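Local coordinates for hypothetical protein (PDB 1YB3) that is of unknown function and belongs to the DUF3201 family, a conserved hypothetical protein from the hyperthermophile Pyrococcus furiosus, at residues E93-F106 with E161-L174. Residues are numbered along the deposited sequence; the frame is centred on the assembly and turned at random.
Sequences ELSKEFIEDVIRAF and EIKRFIELARRYNL
Two helices, 96-105 and 161-171, pack as an antiparallel pair against the seven-stranded antiparallel sheet, where Phe165 meets Phe87 of strand 82-90 and Val102 touches Phe147 of strand 144-150. Leu168 makes the knob-into-hole between them, seated among Phe98, Asp101, Val102 and Ala105. Their N-to-C directions lie 162° apart and the axes come within 11.0 Å. At one end Phe98, its CG anti to the backbone N, takes part in two CH-pi contacts. As acceptor it has Leu174 CD1 over the centre of its ring, 3.7 Å from the centroid. As donor, Phe98 CB sits over the Tyr172 face, 3.9 Å from that ring's centroid. The Phe98 edge also meets the Tyr172 face, planes 69° apart, an edge-to-face pair; Phe147 makes another with Phe98. The Tyr172 hydroxyl donates to Asp101, OH to OD2 2.5 Å, reaching the oxygen from above the carboxylate plane. The same OD2 takes a weak, bent bond from Arg171 NH1 at 3.3 Å, part of a salt bridge. An alanine in place of Tyr172 would probably leave Asp101 with only that weak bond across the contact and take away the ring that Phe98 packs against. At the opposite end, Arg164 NH1 donates almost straight (166°) to Ala105 O, the carbonyl of the last residue of helix 96-105. Its salt bridge to Glu161 OE1, 2.9 Å from NH1, uses that oxygen's syn lone pair.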
loop_
_atom_site.group_PDB
_atom_site.type_symbol
_atom_site.label_atom_id
_atom_site.label_comp_id
_atom_site.label_asym_id
_atom_site.label_seq_id
_atom_site.Cartn_x
_atom_site.Cartn_y
_atom_site.Cartn_z
ATOM N N GLU A 93 6.471 17.350 -2.617
ATOM C CA GLU A 93 7.552 16.547 -3.197
ATOM C C GLU A 93 7.136 15.847 -4.487
ATOM O O GLU A 93 7.978 15.372 -5.249
ATOM C CB GLU A 93 8.041 15.501 -2.188
ATOM C CG GLU A 93 8.890 16.074 -1.072
ATOM C CD GLU A 93 9.381 15.010 -0.092
ATOM O OE1 GLU A 93 9.345 13.800 -0.431
ATOM O OE2 GLU A 93 9.810 15.394 1.028
ATOM N N LEU A 94 5.831 15.761 -4.721
ATOM C CA LEU A 94 5.325 15.037 -5.874
ATOM C C LEU A 94 5.257 15.895 -7.134
ATOM O O LEU A 94 5.527 17.102 -7.105
ATOM C CB LEU A 94 3.961 14.422 -5.553
ATOM C CG LEU A 94 3.989 13.485 -4.343
ATOM C CD1 LEU A 94 2.580 13.093 -3.985
ATOM C CD2 LEU A 94 4.874 12.251 -4.589
ATOM N N SER A 95 4.910 15.253 -8.243
ATOM C CA SER A 95 4.831 15.922 -9.525
ATOM C C SER A 95 3.880 15.127 -10.391
ATOM O O SER A 95 3.647 13.938 -10.128
ATOM C CB SER A 95 6.220 15.987 -10.175
ATOM O OG SER A 95 6.729 14.687 -10.415
ATOM N N LYS A 96 3.338 15.777 -11.422
ATOM C CA LYS A 96 2.448 15.126 -12.368
ATOM C C LYS A 96 3.106 13.885 -12.981
ATOM O O LYS A 96 2.457 12.843 -13.117
ATOM C CB LYS A 96 2.011 16.118 -13.459
ATOM C CG LYS A 96 1.095 15.542 -14.536
ATOM C CD LYS A 96 0.807 16.610 -15.601
ATOM C CE LYS A 96 0.792 16.017 -17.002
ATOM N NZ LYS A 96 0.737 17.061 -18.083
ATOM N N GLU A 97 4.393 13.990 -13.322
ATOM C CA GLU A 97 5.100 12.871 -13.966
ATOM C C GLU A 97 5.235 11.646 -13.058
ATOM O O GLU A 97 5.075 10.516 -13.518
ATOM C CB GLU A 97 6.468 13.270 -14.527
ATOM C CG GLU A 97 6.939 12.298 -15.621
ATOM C CD GLU A 97 8.346 12.560 -16.114
ATOM O OE1 GLU A 97 8.854 13.689 -15.938
ATOM O OE2 GLU A 97 8.943 11.627 -16.694
ATOM N N PHE A 98 5.521 11.870 -11.773
ATOM C CA PHE A 98 5.565 10.740 -10.829
ATOM C C PHE A 98 4.208 10.027 -10.786
ATOM O O PHE A 98 4.138 8.810 -10.890
ATOM C CB PHE A 98 5.974 11.182 -9.433
ATOM C CG PHE A 98 5.958 10.057 -8.419
ATOM C CD1 PHE A 98 6.941 9.055 -8.445
ATOM C CD2 PHE A 98 4.948 9.983 -7.462
ATOM C CE1 PHE A 98 6.934 8.013 -7.519
ATOM C CE2 PHE A 98 4.924 8.943 -6.522
ATOM C CZ PHE A 98 5.921 7.950 -6.550
ATOM N N ILE A 99 3.136 10.804 -10.663
ATOM C CA ILE A 99 1.777 10.264 -10.663
ATOM C C ILE A 99 1.495 9.420 -11.920
ATOM O O ILE A 99 0.999 8.291 -11.817
ATOM C CB ILE A 99 0.714 11.401 -10.535
ATOM C CG1 ILE A 99 0.968 12.271 -9.290
ATOM C CG2 ILE A 99 -0.703 10.842 -10.614
ATOM C CD1 ILE A 99 1.111 11.541 -7.976
ATOM N N GLU A 100 1.824 9.967 -13.099
ATOM C CA GLU A 100 1.656 9.236 -14.371
ATOM C C GLU A 100 2.443 7.910 -14.394
ATOM O O GLU A 100 1.923 6.862 -14.817
ATOM C CB GLU A 100 2.061 10.108 -15.575
ATOM C CG GLU A 100 1.151 11.311 -15.799
ATOM C CD GLU A 100 1.671 12.270 -16.857
ATOM O OE1 GLU A 100 2.900 12.305 -17.110
ATOM O OE2 GLU A 100 0.839 13.007 -17.425
ATOM N N ASP A 101 3.688 7.964 -13.925
ATOM C CA ASP A 101 4.575 6.796 -13.890
ATOM C C ASP A 101 4.085 5.713 -12.931
ATOM O O ASP A 101 4.116 4.509 -13.256
ATOM C CB ASP A 101 5.988 7.222 -13.477
ATOM C CG ASP A 101 6.732 7.965 -14.577
ATOM O OD1 ASP A 101 6.158 8.174 -15.667
ATOM O OD2 ASP A 101 7.901 8.341 -14.343
ATOM N N VAL A 102 3.645 6.118 -11.744
ATOM C CA VAL A 102 3.177 5.123 -10.779
ATOM C C VAL A 102 1.903 4.399 -11.286
ATOM O O VAL A 102 1.779 3.193 -11.159
ATOM C CB VAL A 102 3.064 5.712 -9.337
ATOM C CG1 VAL A 102 1.868 6.678 -9.213
ATOM C CG2 VAL A 102 3.015 4.593 -8.305
ATOM N N ILE A 103 0.995 5.146 -11.910
ATOM C CA ILE A 103 -0.210 4.559 -12.478
ATOM C C ILE A 103 0.119 3.497 -13.544
ATOM O O ILE A 103 -0.533 2.449 -13.614
ATOM C CB ILE A 103 -1.162 5.656 -13.022
ATOM C CG1 ILE A 103 -1.743 6.439 -11.839
ATOM C CG2 ILE A 103 -2.269 5.046 -13.919
ATOM C CD1 ILE A 103 -2.533 7.691 -12.244
ATOM N N ARG A 104 1.147 3.759 -14.349
ATOM C CA ARG A 104 1.550 2.809 -15.395
ATOM C C ARG A 104 2.345 1.623 -14.859
ATOM O O ARG A 104 2.426 0.592 -15.525
ATOM C CB ARG A 104 2.343 3.518 -16.515
ATOM C CG ARG A 104 1.510 4.568 -17.297
ATOM C CD ARG A 104 2.392 5.398 -18.233
ATOM N N ALA A 105 2.895 1.766 -13.647
ATOM C CA ALA A 105 3.855 0.800 -13.090
ATOM C C ALA A 105 3.241 -0.348 -12.284
ATOM O O ALA A 105 3.883 -1.397 -12.106
ATOM C CB ALA A 105 4.909 1.537 -12.246
ATOM N N PHE A 106 2.035 -0.138 -11.748
ATOM C CA PHE A 106 1.413 -1.110 -10.828
ATOM C C PHE A 106 -0.024 -1.414 -11.188
ATOM O O PHE A 106 -0.743 -0.538 -11.682
ATOM C CB PHE A 106 1.535 -0.608 -9.373
ATOM C CG PHE A 106 2.957 -0.369 -8.970
ATOM C CD1 PHE A 106 3.781 -1.448 -8.628
ATOM C CD2 PHE A 106 3.512 0.920 -9.023
ATOM C CE1 PHE A 106 5.135 -1.248 -8.301
ATOM C CE2 PHE A 106 4.860 1.128 -8.696
ATOM C CZ PHE A 106 5.678 0.038 -8.344
ATOM N N GLU A 161 7.576 -6.035 -6.354
ATOM C CA GLU A 161 6.882 -4.760 -6.500
ATOM C C GLU A 161 7.390 -3.679 -5.546
ATOM O O GLU A 161 7.455 -2.514 -5.930
ATOM C CB GLU A 161 5.359 -4.949 -6.405
ATOM C CG GLU A 161 4.753 -5.885 -7.467
ATOM C CD GLU A 161 5.136 -5.532 -8.906
ATOM O OE1 GLU A 161 5.545 -4.390 -9.167
ATOM O OE2 GLU A 161 4.995 -6.424 -9.759
ATOM N N ILE A 162 7.737 -4.057 -4.307
ATOM C CA ILE A 162 8.390 -3.091 -3.403
ATOM C C ILE A 162 9.684 -2.603 -4.040
ATOM O O ILE A 162 9.971 -1.407 -4.033
ATOM C CB ILE A 162 8.678 -3.673 -1.998
ATOM C CG1 ILE A 162 7.375 -3.884 -1.254
ATOM C CG2 ILE A 162 9.652 -2.758 -1.229
ATOM C CD1 ILE A 162 7.494 -4.688 0.064
ATOM N N LYS A 163 10.436 -3.527 -4.631
ATOM C CA LYS A 163 11.701 -3.171 -5.284
ATOM C C LYS A 163 11.449 -2.189 -6.439
ATOM O O LYS A 163 12.113 -1.155 -6.545
ATOM C CB LYS A 163 12.410 -4.437 -5.784
ATOM C CG LYS A 163 13.659 -4.137 -6.617
ATOM C CD LYS A 163 14.434 -5.407 -6.986
ATOM C CE LYS A 163 13.718 -6.229 -8.033
ATOM N NZ LYS A 163 14.619 -7.289 -8.589
ATOM N N ARG A 164 10.485 -2.512 -7.302
ATOM C CA ARG A 164 10.117 -1.623 -8.415
ATOM C C ARG A 164 9.639 -0.256 -7.905
ATOM O O ARG A 164 9.962 0.777 -8.478
ATOM C CB ARG A 164 9.092 -2.268 -9.360
ATOM C CG ARG A 164 9.671 -3.456 -10.169
ATOM C CD ARG A 164 8.613 -4.147 -11.030
ATOM N NE ARG A 164 8.251 -3.360 -12.200
ATOM C CZ ARG A 164 7.110 -2.689 -12.344
ATOM N NH1 ARG A 164 6.202 -2.693 -11.374
ATOM N NH2 ARG A 164 6.873 -2.009 -13.466
ATOM N N PHE A 165 8.875 -0.256 -6.810
ATOM C CA PHE A 165 8.411 0.991 -6.275
ATOM C C PHE A 165 9.562 1.853 -5.758
ATOM O O PHE A 165 9.639 3.064 -6.039
ATOM C CB PHE A 165 7.366 0.758 -5.162
ATOM C CG PHE A 165 6.668 2.029 -4.744
ATOM C CD1 PHE A 165 5.481 2.425 -5.387
ATOM C CD2 PHE A 165 7.224 2.859 -3.763
ATOM C CE1 PHE A 165 4.851 3.624 -5.038
ATOM C CE2 PHE A 165 6.591 4.075 -3.398
ATOM C CZ PHE A 165 5.392 4.442 -4.035
ATOM N N ILE A 166 10.462 1.224 -5.005
ATOM C CA ILE A 166 11.621 1.942 -4.449
ATOM C C ILE A 166 12.483 2.525 -5.582
ATOM O O ILE A 166 12.897 3.684 -5.512
ATOM C CB ILE A 166 12.437 1.055 -3.458
ATOM C CG1 ILE A 166 11.642 0.865 -2.151
ATOM C CG2 ILE A 166 13.803 1.684 -3.158
ATOM C CD1 ILE A 166 12.141 -0.276 -1.246
ATOM N N GLU A 167 12.675 1.750 -6.636
ATOM C CA GLU A 167 13.489 2.186 -7.782
ATOM C C GLU A 167 12.821 3.378 -8.497
ATOM O O GLU A 167 13.491 4.350 -8.859
ATOM C CB GLU A 167 13.771 1.008 -8.716
ATOM C CG GLU A 167 14.685 -0.036 -8.056
ATOM C CD GLU A 167 14.741 -1.385 -8.783
ATOM O OE1 GLU A 167 13.868 -1.670 -9.652
ATOM O OE2 GLU A 167 15.663 -2.171 -8.439
ATOM N N LEU A 168 11.497 3.327 -8.650
ATOM C CA LEU A 168 10.775 4.449 -9.249
ATOM C C LEU A 168 10.885 5.689 -8.351
ATOM O O LEU A 168 11.148 6.795 -8.826
ATOM C CB LEU A 168 9.315 4.075 -9.476
ATOM C CG LEU A 168 8.392 5.184 -9.966
ATOM C CD1 LEU A 168 8.814 5.754 -11.335
ATOM C CD2 LEU A 168 6.945 4.660 -10.001
ATOM N N ALA A 169 10.676 5.498 -7.048
ATOM C CA ALA A 169 10.797 6.581 -6.075
ATOM C C ALA A 169 12.180 7.227 -6.067
ATOM O O ALA A 169 12.276 8.440 -5.974
ATOM C CB ALA A 169 10.434 6.079 -4.676
ATOM N N ARG A 170 13.230 6.403 -6.178
ATOM C CA ARG A 170 14.612 6.908 -6.265
ATOM C C ARG A 170 14.784 7.879 -7.440
ATOM O O ARG A 170 15.458 8.909 -7.310
ATOM C CB ARG A 170 15.613 5.746 -6.391
ATOM C CG ARG A 170 15.850 4.970 -5.121
ATOM C CD ARG A 170 17.166 4.190 -5.210
ATOM N NE ARG A 170 17.372 3.341 -4.042
ATOM C CZ ARG A 170 17.304 2.017 -4.056
ATOM N NH1 ARG A 170 17.036 1.364 -5.192
ATOM N NH2 ARG A 170 17.507 1.341 -2.931
ATOM N N ARG A 171 14.161 7.563 -8.575
ATOM C CA ARG A 171 14.222 8.423 -9.772
ATOM C C ARG A 171 13.690 9.837 -9.523
ATOM O O ARG A 171 14.128 10.798 -10.170
ATOM C CB ARG A 171 13.435 7.816 -10.929
ATOM C CG ARG A 171 14.052 6.612 -11.621
ATOM C CD ARG A 171 13.139 6.168 -12.801
ATOM N NE ARG A 171 12.726 7.309 -13.620
ATOM C CZ ARG A 171 11.563 7.418 -14.265
ATOM N NH1 ARG A 171 10.647 6.452 -14.213
ATOM N NH2 ARG A 171 11.313 8.514 -14.970
ATOM N N TYR A 172 12.740 9.952 -8.592
ATOM C CA TYR A 172 12.149 11.228 -8.226
ATOM C C TYR A 172 12.656 11.785 -6.893
ATOM O O TYR A 172 12.077 12.739 -6.356
ATOM C CB TYR A 172 10.615 11.104 -8.231
ATOM C CG TYR A 172 10.064 10.970 -9.634
ATOM C CD1 TYR A 172 9.680 12.101 -10.361
ATOM C CD2 TYR A 172 9.971 9.722 -10.255
ATOM C CE1 TYR A 172 9.192 11.992 -11.654
ATOM C CE2 TYR A 172 9.474 9.601 -11.557
ATOM C CZ TYR A 172 9.093 10.746 -12.246
ATOM O OH TYR A 172 8.615 10.638 -13.535
ATOM N N ASN A 173 13.735 11.189 -6.366
ATOM C CA ASN A 173 14.358 11.644 -5.125
ATOM C C ASN A 173 13.432 11.525 -3.916
ATOM O O ASN A 173 13.523 12.303 -2.955
ATOM C CB ASN A 173 14.859 13.096 -5.264
ATOM C CG ASN A 173 15.876 13.445 -4.218
ATOM O OD1 ASN A 173 16.818 12.690 -4.004
ATOM N ND2 ASN A 173 15.684 14.576 -3.539
ATOM N N LEU A 174 12.536 10.549 -3.979
ATOM C CA LEU A 174 11.554 10.312 -2.913
ATOM C C LEU A 174 12.008 9.263 -1.894
ATOM O O LEU A 174 11.608 9.325 -0.713
ATOM C CB LEU A 174 10.199 9.903 -3.519
ATOM C CG LEU A 174 9.459 10.984 -4.324
ATOM C CD1 LEU A 174 8.262 10.363 -5.007
ATOM C CD2 LEU A 174 9.035 12.171 -3.464
#